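PDB 6CHU: citrate lyase subunit beta-like protein from Mycobacterium tuberculosis H37Rv, which acts as a trimeric, magnesium-dependent lyase of the HpcH/HpaI aldolase family, with two enzymatic roles in itaconate dissimilation and leucine catabolism. Local coordinates for residues A[191-196]-A[216-221]; A[198-203]-A[222-227]; A[140-145]-A[186-191]; A[16-21]-A[36-41]; A[94-99]-A[111-116]. One frame throughout, in Å; residues are numbered along the deposited sequence.

Contact 1: residues A[191-196]-A[216-221]; sequences LDILDV and CIHPSQ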
# COMPACT_ATOMS: atom_id res chain seq x y z
N LEU A 191 9.34 13.49 -15.86
CA LEU A 191 9.34 14.88 -16.29
C LEU A 191 10.73 15.41 -16.62
O LEU A 191 10.85 16.36 -17.40
CB LEU A 191 8.69 15.78 -15.23
CG LEU A 191 7.17 15.64 -15.08
CD1 LEU A 191 6.67 16.76 -14.21
CD2 LEU A 191 6.46 15.69 -16.43
N ASP A 192 11.78 14.81 -16.05
CA ASP A 192 13.15 15.26 -16.31
C ASP A 192 13.61 14.63 -17.62
O ASP A 192 14.19 13.54 -17.64
CB ASP A 192 14.07 14.89 -15.15
CG ASP A 192 15.44 15.55 -15.26
OD1 ASP A 192 15.75 16.12 -16.32
OD2 ASP A 192 16.20 15.51 -14.27
N ILE A 193 13.38 15.36 -18.72
CA ILE A 193 13.53 14.79 -20.06
C ILE A 193 14.98 14.37 -20.32
O ILE A 193 15.24 13.29 -20.87
CB ILE A 193 13.06 15.80 -21.12
CG1 ILE A 193 11.56 16.03 -20.99
CG2 ILE A 193 13.45 15.34 -22.52
CD1 ILE A 193 11.04 17.11 -21.92
N LEU A 194 15.93 15.22 -19.96
CA LEU A 194 17.33 14.91 -20.22
C LEU A 194 17.89 13.86 -19.28
O LEU A 194 19.00 13.37 -19.51
CB LEU A 194 18.18 16.19 -20.14
CG LEU A 194 17.82 17.27 -21.16
CD1 LEU A 194 18.72 18.49 -20.98
CD2 LEU A 194 17.95 16.72 -22.57
N ASP A 195 17.16 13.50 -18.22
CA ASP A 195 17.55 12.43 -17.30
C ASP A 195 17.23 11.07 -17.93
O ASP A 195 16.30 10.36 -17.55
CB ASP A 195 16.85 12.59 -15.96
CG ASP A 195 17.18 11.48 -14.98
OD1 ASP A 195 18.31 10.93 -15.05
OD2 ASP A 195 16.30 11.13 -14.17
N VAL A 196 18.04 10.71 -18.93
CA VAL A 196 17.84 9.44 -19.61
C VAL A 196 18.22 8.28 -18.70
O VAL A 196 17.60 7.21 -18.73
CB VAL A 196 18.65 9.42 -20.93
CG1 VAL A 196 18.69 8.02 -21.53
CG2 VAL A 196 18.06 10.41 -21.91
N CYS A 216 5.38 8.88 -22.06
CA CYS A 216 6.45 9.84 -22.26
C CYS A 216 5.89 11.22 -22.59
O CYS A 216 4.79 11.34 -23.13
CB CYS A 216 7.37 9.40 -23.40
SG CYS A 216 8.11 7.79 -23.15
N ILE A 217 6.67 12.25 -22.28
CA ILE A 217 6.31 13.63 -22.62
C ILE A 217 7.25 14.23 -23.65
O ILE A 217 7.04 15.39 -24.06
CB ILE A 217 6.23 14.51 -21.36
CG1 ILE A 217 7.36 14.17 -20.42
CG2 ILE A 217 4.90 14.28 -20.62
CD1 ILE A 217 8.34 15.24 -20.29
N HIS A 218 8.25 13.49 -24.11
CA HIS A 218 9.14 13.97 -25.17
C HIS A 218 9.52 12.79 -26.05
O HIS A 218 9.77 11.69 -25.54
CB HIS A 218 10.40 14.62 -24.58
CG HIS A 218 11.21 15.39 -25.58
ND1 HIS A 218 12.17 14.79 -26.37
CD2 HIS A 218 11.21 16.70 -25.91
CE1 HIS A 218 12.73 15.71 -27.14
NE2 HIS A 218 12.17 16.87 -26.88
N PRO A 219 9.55 12.97 -27.37
CA PRO A 219 9.80 11.82 -28.26
C PRO A 219 11.16 11.16 -28.05
O PRO A 219 11.30 9.96 -28.35
CB PRO A 219 9.68 12.41 -29.67
CG PRO A 219 9.92 13.87 -29.50
CD PRO A 219 9.38 14.22 -28.14
N SER A 220 12.15 11.89 -27.54
CA SER A 220 13.46 11.29 -27.26
C SER A 220 13.37 10.19 -26.21
O SER A 220 14.27 9.35 -26.13
CB SER A 220 14.45 12.36 -26.79
OG SER A 220 14.04 12.86 -25.53
N GLN A 221 12.30 10.18 -25.41
CA GLN A 221 12.14 9.15 -24.40
C GLN A 221 11.63 7.83 -24.97
O GLN A 221 11.80 6.79 -24.33
CB GLN A 221 11.19 9.64 -23.31
CG GLN A 221 11.66 10.92 -22.62
CD GLN A 221 10.66 11.43 -21.59
OE1 GLN A 221 9.49 11.63 -21.90
NE2 GLN A 221 11.13 11.64 -20.36
O HOH W 1 13.92 11.12 -19.74
O HOH W 2 15.82 12.38 -23.42

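Contact 2: residues A[198-203]-A[222-227]; sequences GLQEEA and IPVVRK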
# COMPACT_ATOMS: atom_id res chain seq x y z
N GLY A 198 17.83 8.10 -15.41
CA GLY A 198 16.71 7.84 -14.52
C GLY A 198 15.53 7.19 -15.22
O GLY A 198 14.88 6.30 -14.66
N LEU A 199 15.25 7.62 -16.45
CA LEU A 199 14.16 7.01 -17.21
C LEU A 199 14.46 5.55 -17.51
O LEU A 199 13.57 4.70 -17.43
CB LEU A 199 13.93 7.77 -18.51
CG LEU A 199 12.91 7.15 -19.47
CD1 LEU A 199 11.51 7.11 -18.85
CD2 LEU A 199 12.91 7.92 -20.78
N GLN A 200 15.70 5.25 -17.89
CA GLN A 200 16.05 3.86 -18.17
C GLN A 200 15.78 2.97 -16.97
O GLN A 200 15.13 1.93 -17.09
CB GLN A 200 17.52 3.78 -18.60
CG GLN A 200 17.85 2.48 -19.28
CD GLN A 200 19.18 2.53 -20.01
OE1 GLN A 200 19.88 3.54 -19.97
NE2 GLN A 200 19.52 1.44 -20.68
N GLU A 201 16.25 3.39 -15.79
CA GLU A 201 16.05 2.60 -14.57
C GLU A 201 14.58 2.48 -14.22
O GLU A 201 14.12 1.42 -13.78
CB GLU A 201 16.82 3.23 -13.41
CG GLU A 201 18.31 3.37 -13.64
CD GLU A 201 19.02 3.97 -12.44
OE1 GLU A 201 18.33 4.30 -11.45
OE2 GLU A 201 20.26 4.10 -12.48
N GLU A 202 13.83 3.57 -14.41
CA GLU A 202 12.41 3.61 -14.09
C GLU A 202 11.60 2.71 -15.01
O GLU A 202 10.72 1.96 -14.56
CB GLU A 202 11.93 5.05 -14.19
CG GLU A 202 10.57 5.37 -13.61
CD GLU A 202 10.45 6.87 -13.38
OE1 GLU A 202 10.16 7.60 -14.35
OE2 GLU A 202 10.69 7.31 -12.24
N ALA A 203 11.87 2.77 -16.32
CA ALA A 203 11.13 1.94 -17.27
C ALA A 203 11.54 0.48 -17.15
O ALA A 203 10.70 -0.42 -17.31
CB ALA A 203 11.34 2.46 -18.69
N ILE A 222 11.03 7.85 -26.17
CA ILE A 222 10.43 6.63 -26.71
C ILE A 222 11.46 5.53 -26.95
O ILE A 222 11.20 4.38 -26.57
CB ILE A 222 9.61 6.95 -27.97
CG1 ILE A 222 8.40 7.82 -27.63
CG2 ILE A 222 9.16 5.66 -28.65
CD1 ILE A 222 7.30 7.10 -26.84
N PRO A 223 12.62 5.79 -27.57
CA PRO A 223 13.60 4.71 -27.74
C PRO A 223 14.06 4.12 -26.42
O PRO A 223 14.29 2.90 -26.33
CB PRO A 223 14.76 5.40 -28.47
CG PRO A 223 14.14 6.55 -29.16
CD PRO A 223 13.06 7.03 -28.24
N VAL A 224 14.20 4.95 -25.39
CA VAL A 224 14.64 4.45 -24.09
C VAL A 224 13.62 3.48 -23.53
O VAL A 224 13.97 2.40 -23.04
CB VAL A 224 14.91 5.64 -23.14
CG1 VAL A 224 15.43 5.15 -21.80
CG2 VAL A 224 15.90 6.61 -23.78
N VAL A 225 12.34 3.85 -23.61
CA VAL A 225 11.26 3.00 -23.11
C VAL A 225 11.20 1.69 -23.89
O VAL A 225 11.13 0.60 -23.31
CB VAL A 225 9.92 3.76 -23.18
CG1 VAL A 225 8.74 2.79 -23.07
CG2 VAL A 225 9.88 4.81 -22.08
N ARG A 226 11.22 1.77 -25.23
CA ARG A 226 11.14 0.56 -26.04
C ARG A 226 12.27 -0.41 -25.71
O ARG A 226 12.06 -1.62 -25.63
CB ARG A 226 11.15 0.91 -27.53
CG ARG A 226 9.84 1.51 -28.03
CD ARG A 226 9.98 2.00 -29.46
NE ARG A 226 8.70 2.39 -30.04
CZ ARG A 226 8.59 3.16 -31.12
NH1 ARG A 226 7.39 3.47 -31.60
NH2 ARG A 226 9.68 3.64 -31.71
N LYS A 227 13.49 0.12 -25.52
CA LYS A 227 14.60 -0.75 -25.15
C LYS A 227 14.42 -1.32 -23.74
O LYS A 227 14.78 -2.47 -23.48
CB LYS A 227 15.92 0.01 -25.25
CG LYS A 227 17.15 -0.82 -24.90
CD LYS A 227 18.43 -0.03 -25.16
CE LYS A 227 19.66 -0.75 -24.59
NZ LYS A 227 20.89 0.07 -24.77

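Contact 3: residues A[140-145]-A[186-191]; sequences MMWGAE and LDAVHL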
# COMPACT_ATOMS: atom_id res chain seq x y z
N MET A 140 -5.33 1.69 -16.55
CA MET A 140 -5.08 2.57 -15.41
C MET A 140 -3.70 3.18 -15.56
O MET A 140 -2.73 2.46 -15.86
CB MET A 140 -5.14 1.81 -14.07
CG MET A 140 -6.43 1.04 -13.80
SD MET A 140 -7.76 2.17 -13.35
CE MET A 140 -7.24 2.68 -11.72
N MET A 141 -3.62 4.48 -15.35
CA MET A 141 -2.36 5.22 -15.29
C MET A 141 -2.30 5.93 -13.95
O MET A 141 -3.32 6.13 -13.28
CB MET A 141 -2.27 6.23 -16.45
CG MET A 141 -0.92 6.90 -16.62
SD MET A 141 -1.04 8.08 -17.98
CE MET A 141 0.48 8.98 -17.71
N TRP A 142 -1.09 6.32 -13.54
CA TRP A 142 -0.98 7.17 -12.37
C TRP A 142 -0.12 8.38 -12.70
O TRP A 142 0.62 8.40 -13.69
CB TRP A 142 -0.42 6.40 -11.16
CG TRP A 142 1.04 6.08 -11.25
CD1 TRP A 142 1.64 5.18 -12.08
CD2 TRP A 142 2.08 6.66 -10.47
NE1 TRP A 142 3.00 5.16 -11.86
CE2 TRP A 142 3.30 6.07 -10.88
CE3 TRP A 142 2.10 7.63 -9.45
CZ2 TRP A 142 4.53 6.42 -10.32
CZ3 TRP A 142 3.32 7.97 -8.89
CH2 TRP A 142 4.52 7.36 -9.32
N GLY A 143 -0.29 9.44 -11.91
CA GLY A 143 0.45 10.67 -12.14
C GLY A 143 1.04 11.24 -10.87
O GLY A 143 0.30 11.65 -9.97
N ALA A 144 2.37 11.29 -10.78
CA ALA A 144 3.00 11.61 -9.50
C ALA A 144 2.88 13.10 -9.17
O ALA A 144 2.70 13.47 -8.00
CB ALA A 144 4.46 11.17 -9.52
N GLU A 145 3.00 13.98 -10.17
CA GLU A 145 3.07 15.40 -9.85
C GLU A 145 1.73 15.95 -9.38
O GLU A 145 1.68 16.71 -8.41
CB GLU A 145 3.61 16.19 -11.04
CG GLU A 145 5.08 15.94 -11.26
CD GLU A 145 5.36 14.60 -11.92
OE1 GLU A 145 4.43 14.02 -12.52
OE2 GLU A 145 6.52 14.13 -11.83
N LEU A 186 -0.33 1.60 -17.05
CA LEU A 186 0.54 2.62 -17.63
C LEU A 186 1.32 3.32 -16.52
O LEU A 186 0.73 3.83 -15.56
CB LEU A 186 -0.29 3.65 -18.41
CG LEU A 186 -1.05 3.19 -19.67
CD1 LEU A 186 -2.30 2.39 -19.31
CD2 LEU A 186 -1.45 4.43 -20.44
N ASP A 187 2.65 3.35 -16.66
CA ASP A 187 3.49 3.98 -15.65
C ASP A 187 3.62 5.48 -15.92
O ASP A 187 3.51 5.94 -17.06
CB ASP A 187 4.87 3.33 -15.61
CG ASP A 187 5.60 3.55 -14.28
OD1 ASP A 187 4.95 3.74 -13.25
OD2 ASP A 187 6.84 3.52 -14.28
N ALA A 188 3.88 6.24 -14.85
CA ALA A 188 3.86 7.69 -14.88
C ALA A 188 5.03 8.27 -15.70
O ALA A 188 6.08 7.64 -15.87
CB ALA A 188 3.92 8.26 -13.46
N VAL A 189 4.83 9.51 -16.16
CA VAL A 189 5.80 10.19 -17.00
C VAL A 189 7.03 10.58 -16.18
O VAL A 189 6.96 10.83 -14.97
CB VAL A 189 5.19 11.43 -17.66
CG1 VAL A 189 4.06 11.04 -18.59
CG2 VAL A 189 4.71 12.43 -16.62
N HIS A 190 8.16 10.65 -16.87
CA HIS A 190 9.43 11.08 -16.29
C HIS A 190 9.63 12.52 -16.74
O HIS A 190 10.04 12.75 -17.88
CB HIS A 190 10.55 10.17 -16.77
CG HIS A 190 11.79 10.25 -15.95
ND1 HIS A 190 11.97 9.52 -14.79
CD2 HIS A 190 12.92 10.98 -16.11
CE1 HIS A 190 13.16 9.79 -14.29
NE2 HIS A 190 13.75 10.67 -15.06
N LEU A 191 9.34 13.49 -15.86
CA LEU A 191 9.34 14.88 -16.29
C LEU A 191 10.73 15.41 -16.62
O LEU A 191 10.85 16.36 -17.40
CB LEU A 191 8.69 15.78 -15.23
CG LEU A 191 7.17 15.64 -15.08
CD1 LEU A 191 6.67 16.76 -14.21
CD2 LEU A 191 6.46 15.69 -16.43
O HOH W 3 2.11 10.51 -15.14
O HOH W 4 4.57 11.49 -13.19
O HOH W 5 8.36 12.54 -13.26

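Contact 4: residues A[16-21]-A[36-41]; sequences PGWLFC and ADVVIL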
# COMPACT_ATOMS: atom_id res chain seq x y z
N PRO A 16 5.11 -0.34 -26.12
CA PRO A 16 4.99 0.27 -24.79
C PRO A 16 5.26 1.77 -24.75
O PRO A 16 5.14 2.36 -23.68
CB PRO A 16 6.07 -0.48 -23.99
CG PRO A 16 7.16 -0.73 -25.02
CD PRO A 16 6.44 -0.95 -26.34
N GLY A 17 5.62 2.39 -25.87
CA GLY A 17 6.01 3.79 -25.83
C GLY A 17 4.88 4.71 -26.24
O GLY A 17 4.61 4.88 -27.43
N TRP A 18 4.22 5.29 -25.25
CA TRP A 18 3.13 6.23 -25.46
C TRP A 18 3.64 7.65 -25.25
O TRP A 18 4.50 7.90 -24.40
CB TRP A 18 1.98 5.95 -24.50
CG TRP A 18 1.25 4.67 -24.78
CD1 TRP A 18 1.76 3.51 -25.29
CD2 TRP A 18 -0.14 4.43 -24.53
NE1 TRP A 18 0.76 2.55 -25.37
CE2 TRP A 18 -0.41 3.10 -24.93
CE3 TRP A 18 -1.18 5.21 -24.03
CZ2 TRP A 18 -1.69 2.54 -24.83
CZ3 TRP A 18 -2.46 4.65 -23.94
CH2 TRP A 18 -2.69 3.33 -24.33
N LEU A 19 3.11 8.58 -26.03
CA LEU A 19 3.67 9.93 -26.08
C LEU A 19 2.55 10.96 -26.04
O LEU A 19 1.69 10.98 -26.93
CB LEU A 19 4.53 10.11 -27.33
CG LEU A 19 5.05 11.52 -27.61
CD1 LEU A 19 5.92 12.00 -26.45
CD2 LEU A 19 5.84 11.55 -28.90
N PHE A 20 2.57 11.83 -25.02
CA PHE A 20 1.70 13.00 -25.01
C PHE A 20 2.09 13.96 -26.13
O PHE A 20 3.28 14.25 -26.34
CB PHE A 20 1.79 13.74 -23.68
CG PHE A 20 0.93 13.17 -22.59
CD1 PHE A 20 -0.45 13.32 -22.60
CD2 PHE A 20 1.52 12.53 -21.51
CE1 PHE A 20 -1.23 12.80 -21.57
CE2 PHE A 20 0.76 12.00 -20.48
CZ PHE A 20 -0.63 12.14 -20.51
N CYS A 21 1.09 14.48 -26.83
CA CYS A 21 1.26 15.58 -27.77
C CYS A 21 0.15 16.58 -27.50
O CYS A 21 -1.04 16.23 -27.64
CB CYS A 21 1.22 15.08 -29.22
SG CYS A 21 1.45 16.35 -30.48
N ALA A 36 6.11 7.46 -31.83
CA ALA A 36 5.60 6.72 -30.70
C ALA A 36 4.77 5.52 -31.16
O ALA A 36 4.35 5.42 -32.32
CB ALA A 36 4.75 7.61 -29.79
N ASP A 37 4.55 4.61 -30.21
CA ASP A 37 3.64 3.49 -30.45
C ASP A 37 2.18 3.95 -30.39
O ASP A 37 1.38 3.63 -31.27
CB ASP A 37 3.91 2.38 -29.43
CG ASP A 37 5.28 1.76 -29.61
OD1 ASP A 37 5.58 1.29 -30.72
OD2 ASP A 37 6.06 1.75 -28.64
N VAL A 38 1.84 4.73 -29.37
CA VAL A 38 0.51 5.32 -29.23
C VAL A 38 0.69 6.79 -28.89
O VAL A 38 1.56 7.14 -28.08
CB VAL A 38 -0.34 4.61 -28.15
CG1 VAL A 38 -1.65 5.38 -27.88
CG2 VAL A 38 -0.65 3.20 -28.57
N VAL A 39 -0.11 7.66 -29.50
CA VAL A 39 -0.09 9.08 -29.21
C VAL A 39 -1.28 9.41 -28.32
O VAL A 39 -2.41 8.97 -28.59
CB VAL A 39 -0.12 9.91 -30.50
CG1 VAL A 39 -0.29 11.39 -30.18
CG2 VAL A 39 1.15 9.67 -31.32
N ILE A 40 -1.05 10.20 -27.27
CA ILE A 40 -2.11 10.75 -26.44
C ILE A 40 -2.28 12.21 -26.86
O ILE A 40 -1.47 13.06 -26.48
CB ILE A 40 -1.80 10.64 -24.95
CG1 ILE A 40 -1.44 9.21 -24.55
CG2 ILE A 40 -3.01 11.14 -24.14
CD1 ILE A 40 -0.73 9.14 -23.18
N LEU A 41 -3.31 12.51 -27.64
CA LEU A 41 -3.58 13.90 -27.99
C LEU A 41 -4.24 14.55 -26.78
O LEU A 41 -5.26 14.05 -26.27
CB LEU A 41 -4.46 14.00 -29.24
CG LEU A 41 -3.82 13.53 -30.55
CD1 LEU A 41 -4.86 13.48 -31.67
CD2 LEU A 41 -2.63 14.41 -30.98

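Contact 5: residues A[94-99]-A[111-116]; sequences TTVMLP and APRDVI. With EDO (1,2-ethanediol), chain G.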
# COMPACT_ATOMS: atom_id res chain seq x y z
N THR A 94 -12.11 6.54 -30.19
CA THR A 94 -12.97 5.73 -29.34
C THR A 94 -12.52 5.69 -27.89
O THR A 94 -13.31 5.28 -27.03
CB THR A 94 -13.00 4.27 -29.83
OG1 THR A 94 -11.68 3.72 -29.71
CG2 THR A 94 -13.45 4.19 -31.27
N THR A 95 -11.29 6.08 -27.59
CA THR A 95 -10.68 5.86 -26.29
C THR A 95 -10.21 7.19 -25.72
O THR A 95 -9.50 7.94 -26.40
CB THR A 95 -9.52 4.86 -26.40
OG1 THR A 95 -10.01 3.64 -26.95
CG2 THR A 95 -8.89 4.58 -25.03
N VAL A 96 -10.64 7.49 -24.50
CA VAL A 96 -10.26 8.73 -23.83
C VAL A 96 -9.47 8.40 -22.57
O VAL A 96 -9.62 7.34 -21.95
CB VAL A 96 -11.48 9.61 -23.48
CG1 VAL A 96 -12.18 10.08 -24.75
CG2 VAL A 96 -12.44 8.87 -22.55
N MET A 97 -8.62 9.34 -22.18
CA MET A 97 -7.89 9.29 -20.92
C MET A 97 -8.51 10.32 -19.99
O MET A 97 -8.62 11.50 -20.35
CB MET A 97 -6.40 9.57 -21.13
CG MET A 97 -5.60 9.58 -19.82
SD MET A 97 -3.83 9.85 -20.10
CE MET A 97 -3.34 8.29 -20.81
N LEU A 98 -8.93 9.87 -18.81
CA LEU A 98 -9.62 10.72 -17.84
C LEU A 98 -8.66 11.14 -16.74
O LEU A 98 -8.27 10.30 -15.92
CB LEU A 98 -10.81 9.97 -17.24
CG LEU A 98 -11.53 10.71 -16.10
CD1 LEU A 98 -12.26 11.93 -16.62
CD2 LEU A 98 -12.48 9.76 -15.35
N PRO A 99 -8.26 12.41 -16.68
CA PRO A 99 -7.35 12.84 -15.61
C PRO A 99 -8.12 13.04 -14.32
O PRO A 99 -9.34 13.22 -14.31
CB PRO A 99 -6.79 14.16 -16.14
CG PRO A 99 -7.97 14.74 -16.88
CD PRO A 99 -8.68 13.54 -17.52
N ALA A 111 -19.08 6.32 -20.83
CA ALA A 111 -19.64 5.31 -21.72
C ALA A 111 -20.40 6.00 -22.84
O ALA A 111 -21.05 7.03 -22.61
CB ALA A 111 -20.57 4.36 -20.95
N PRO A 112 -20.38 5.46 -24.07
CA PRO A 112 -19.82 4.16 -24.50
C PRO A 112 -18.35 4.20 -24.91
O PRO A 112 -17.90 3.29 -25.59
CB PRO A 112 -20.70 3.81 -25.71
CG PRO A 112 -20.98 5.15 -26.33
CD PRO A 112 -21.03 6.16 -25.19
N ARG A 113 -17.61 5.24 -24.50
CA ARG A 113 -16.19 5.31 -24.82
C ARG A 113 -15.38 4.34 -23.97
O ARG A 113 -15.79 3.96 -22.86
CB ARG A 113 -15.67 6.74 -24.62
CG ARG A 113 -16.41 7.77 -25.47
CD ARG A 113 -16.19 9.20 -24.95
NE ARG A 113 -17.14 10.13 -25.54
CZ ARG A 113 -18.32 10.44 -25.00
NH1 ARG A 113 -18.69 9.90 -23.84
NH2 ARG A 113 -19.13 11.29 -25.60
N ASP A 114 -14.24 3.90 -24.50
CA ASP A 114 -13.23 3.22 -23.69
C ASP A 114 -12.44 4.25 -22.91
O ASP A 114 -12.15 5.34 -23.42
CB ASP A 114 -12.29 2.38 -24.57
CG ASP A 114 -12.94 1.09 -25.09
OD1 ASP A 114 -14.08 0.75 -24.68
OD2 ASP A 114 -12.30 0.42 -25.92
N VAL A 115 -12.08 3.93 -21.67
CA VAL A 115 -11.49 4.90 -20.75
C VAL A 115 -10.18 4.39 -20.18
O VAL A 115 -10.13 3.27 -19.64
CB VAL A 115 -12.46 5.26 -19.61
CG1 VAL A 115 -11.83 6.30 -18.67
CG2 VAL A 115 -13.78 5.80 -20.19
N ILE A 116 -9.14 5.20 -20.27
CA ILE A 116 -7.93 5.02 -19.48
C ILE A 116 -8.02 6.00 -18.32
O ILE A 116 -7.99 7.22 -18.52
CB ILE A 116 -6.66 5.25 -20.32
CG1 ILE A 116 -6.66 4.25 -21.48
CG2 ILE A 116 -5.40 5.09 -19.46
CD1 ILE A 116 -5.58 4.45 -22.50
C1 EDO G . -16.97 9.95 -30.84
O1 EDO G . -15.94 9.44 -31.69
C2 EDO G . -16.40 10.18 -29.44
O2 EDO G . -17.48 10.40 -28.53
O HOH W 6 -9.87 0.98 -26.48

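Contact 1: residues A[191-196]-A[216-221]
Ile193 and Ile217 join the loops that follow the last two strands of a TIM barrel. Beta-branched Ile193 presents two arms, CG1-CD1 and CG2, to partners of different shape. Its CG1 presses on Ile217 CD1 at 3.4 Å, tight for two carbons, and the second torsion of Ile217 is away from a staggered value (chi2 112°), consistent with crowding. Ile193 CG2 lies over one face of the His218 ring, 4.2 Å from the centroid, while Ile193 CD1 packs on His218 CB. No direct hydrogen bond joins residues 191-196 to 216-221; the loops are tied through Gln221 NE2 to His190 O, and two waters assist. One donates to Ile193 O and accepts from Gln221 NE2, its oxygen 2.9 Å from NE2; the other joins the same carbonyl to Ser220 OG. Gln221, donor and acceptor at once, takes Ile217 N on OE1 at 2.9 Å, nearly along the C=O axis. With OE1 also accepting from His218 N, and His218 ND1 from Ser220 N at 3.1 Å, His218 and Gln221 form a capping box. Both isoleucines pack on Met259 of a second subunit. Beta-alpha loops like these, leading through capped turns into helices, form the catalytic end of TIM barrels.

Contact 2: residues A[198-203]-A[222-227]
Val224, Leu199 and Gln200 carry the packing between helices 196-209 and 221-228, two neighbours in the outer helical layer of the TIM barrel. The short segments run in nearly the same sense, 34° apart, with axes approaching to 9.0 Å, as expected where successive helices of a beta-alpha barrel lie side by side. Val224 points toward the partner helix. Its compact, branched side chain divides the work: CB meets Leu199 CD2 at 3.8 Å, while CG1, set anti to the backbone N (chi1 -178°), reaches 3.9 Å from Gln200 CA. That methyl therefore lies in the angle between the Leu199 side chain and the helix backbone at Gln200. Leu199 is long enough to serve two residues, since its other methyl, CD1, touches Val225 CG2 at 4.3 Å. Gln200 stands at the partly exposed border of the interface; its aliphatic CB packs on Val224, and its extended chain carries the polar amide away toward the end of Lys227. Below this layer Val225 and Ala203 both rest on Thr214 of strand 213-216, so the helices are wedged against the barrel wall as well as each other. Ala203, with a single methyl, suits the place where the backbones come nearest (CA of Ala203 to CA of Val225 5.9 Å); its CB is 4.4 Å from Val225 CG2.

Contact 3: residues A[140-145]-A[186-191]
Val189 O accepts a hydrogen bond from a water that also donates to Glu145 OE2 and accepts from Leu191 N, while a second water lies between the same oxygen and Glu145 OE1. The hydrocarbon of Leu191 covers the carboxylate, its CD1 standing 3.4 Å from Glu145 CD. Trp142 NE1 donates directly to Asp187 OD1 at 2.8 Å, almost straight (173°) and within the indole plane; the oxygen is met on its anti side, 24° out of the carboxylate plane. Asp187 CG stands anti to the backbone N (chi1 -158°), which turns the carboxylate to the indole N-H. The other oxygen, Asp187 OD2, is in a salt bridge with Arg171. Ala188, small enough to lie close against the indole, sets CB over the face of the five-membered ring, 3.7 Å from its centroid. Leu186 N donates to Met140 O at 2.8 Å. Leu186 O is buried without a conventional partner and meets Met141 CA at 3.4 Å in a CA-H...O contact. The chemistry thus changes: peptide and side-chain bonds hold the strands, but where they part toward the barrel mouth, waters join the chain just before the magnesium ligand Asp146 to the loop after the neighbouring strand.

Contact 4: residues A[16-21]-A[36-41]
Gly17 and Asp37 begin a ladder of backbone bonds between parallel strands 17-22 and 38-42. Gly17 O accepts from Asp37 N at 2.8 Å and more weakly from Val38 N. The ladder continues through Leu19 N to Val38 O, Ile40 N to Leu19 O, and Cys21 N to Ile40 O, with CA-H...O contacts between the rungs. One side-chain bond closes the lower end: Asp37 OD2 uses its anti lone pair to accept from Gly17 N at 2.9 Å, and a glycine lets the carboxylate come close. Asp37 OD1 meanwhile pairs with Arg226.

Aromatic contacts dominate the face bearing Trp18 and Phe20. Trp18 CG lies anti to its carbonyl carbon (chi1 -69°), which lays the indole alongside Val38. Val38 sets CB over the indole, 3.5 Å from the centroid of the five-membered ring and only 4° off its normal. Ile40 CD1 lies over the centre of the Phe20 ring at 4.0 Å, and Ile40 CG2 touches Phe20 CE1 at 3.5 Å.

Aliphatic packing fills the other face, where Ala36 and Cys21 are small enough for close packing: Leu19 CB meets Ala36 CB at 3.5 Å, and Cys21 CB meets Val39 CG1.

The two strands are the first and last elements of a right-handed beta-alpha-beta crossover, the first unit of the barrel. Cys21 and Val39 pack under helix 29-35, the aromatic face looks into the barrel, and strands 213-216 and 69-72 flank the pair.

Contact 5: residues A[94-99]-A[111-116]
Strands 95-98 and 114-116 run parallel, their axes 34° apart and 4.6 Å at closest approach, tied by four backbone bonds: Asp114 N to Thr94 O, Val96 N to Asp114 O (2.8 Å), Ile116 N to Val96 O and Leu98 N to Ile116 O. Inside the barrel, Met97 CE packs on Ile116 CG2 at 4.0 Å; the flexible thioether turns at chi3 (-72°) to bring its methyl there. On the same face Thr95 OG1 lies 3.5 Å from Asp114 CB, and these two polar residues share a water, which donates to Asp114 OD2 at 2.6 Å and is bonded to Thr95 OG1. Asp114 OD2 also accepts from the backbone N of His8, a residue of the purification tag. On the outer face aliphatic side chains pack together: Val96 CG2 meets Val115 CG2 at 4.1 Å, and Leu98 CB meets Val115 CG1. Arg113 lays CD 4.1 Å from Val96 CG1 and donates from NE to O2 of an ethanediol, probably from the crystallisation liquor, at 3.0 Å. The strands form the ends of a crossover through helix 104-108; Val96, Leu98 and Arg113 lie against helix 79-89, while strands 69-72 and 137-142 continue the barrel on either side.

Overall arrangement
Contacts 3, 4 and 5 sample one eight-stranded barrel and meet in its core: Met97 CE lies 3.7 Å from Met141 SD, and Trp18 CZ3 is 3.4 Å from Ile116 CD1. At the catalytic end, Asp195 of contact 1 bonds to His190 of contact 3 (OD2 to NE2 2.7 Å), and Cys216 N of contact 1 to Trp18 O of contact 4. Contact 2 covers the outside, with Ile222 CD1 3.5 Å from Gly17 C of contact 4. The centres of contacts 1 and 5 are about 25 Å apart. Gly143 of contact 3 is nearest the active site, about 5 Å from the magnesium held by Glu120 and Asp146 and about 3 Å from a bound acetate; the side chains of Phe20 and Ile217 come to about 4 Å from the acetate (nearest atoms).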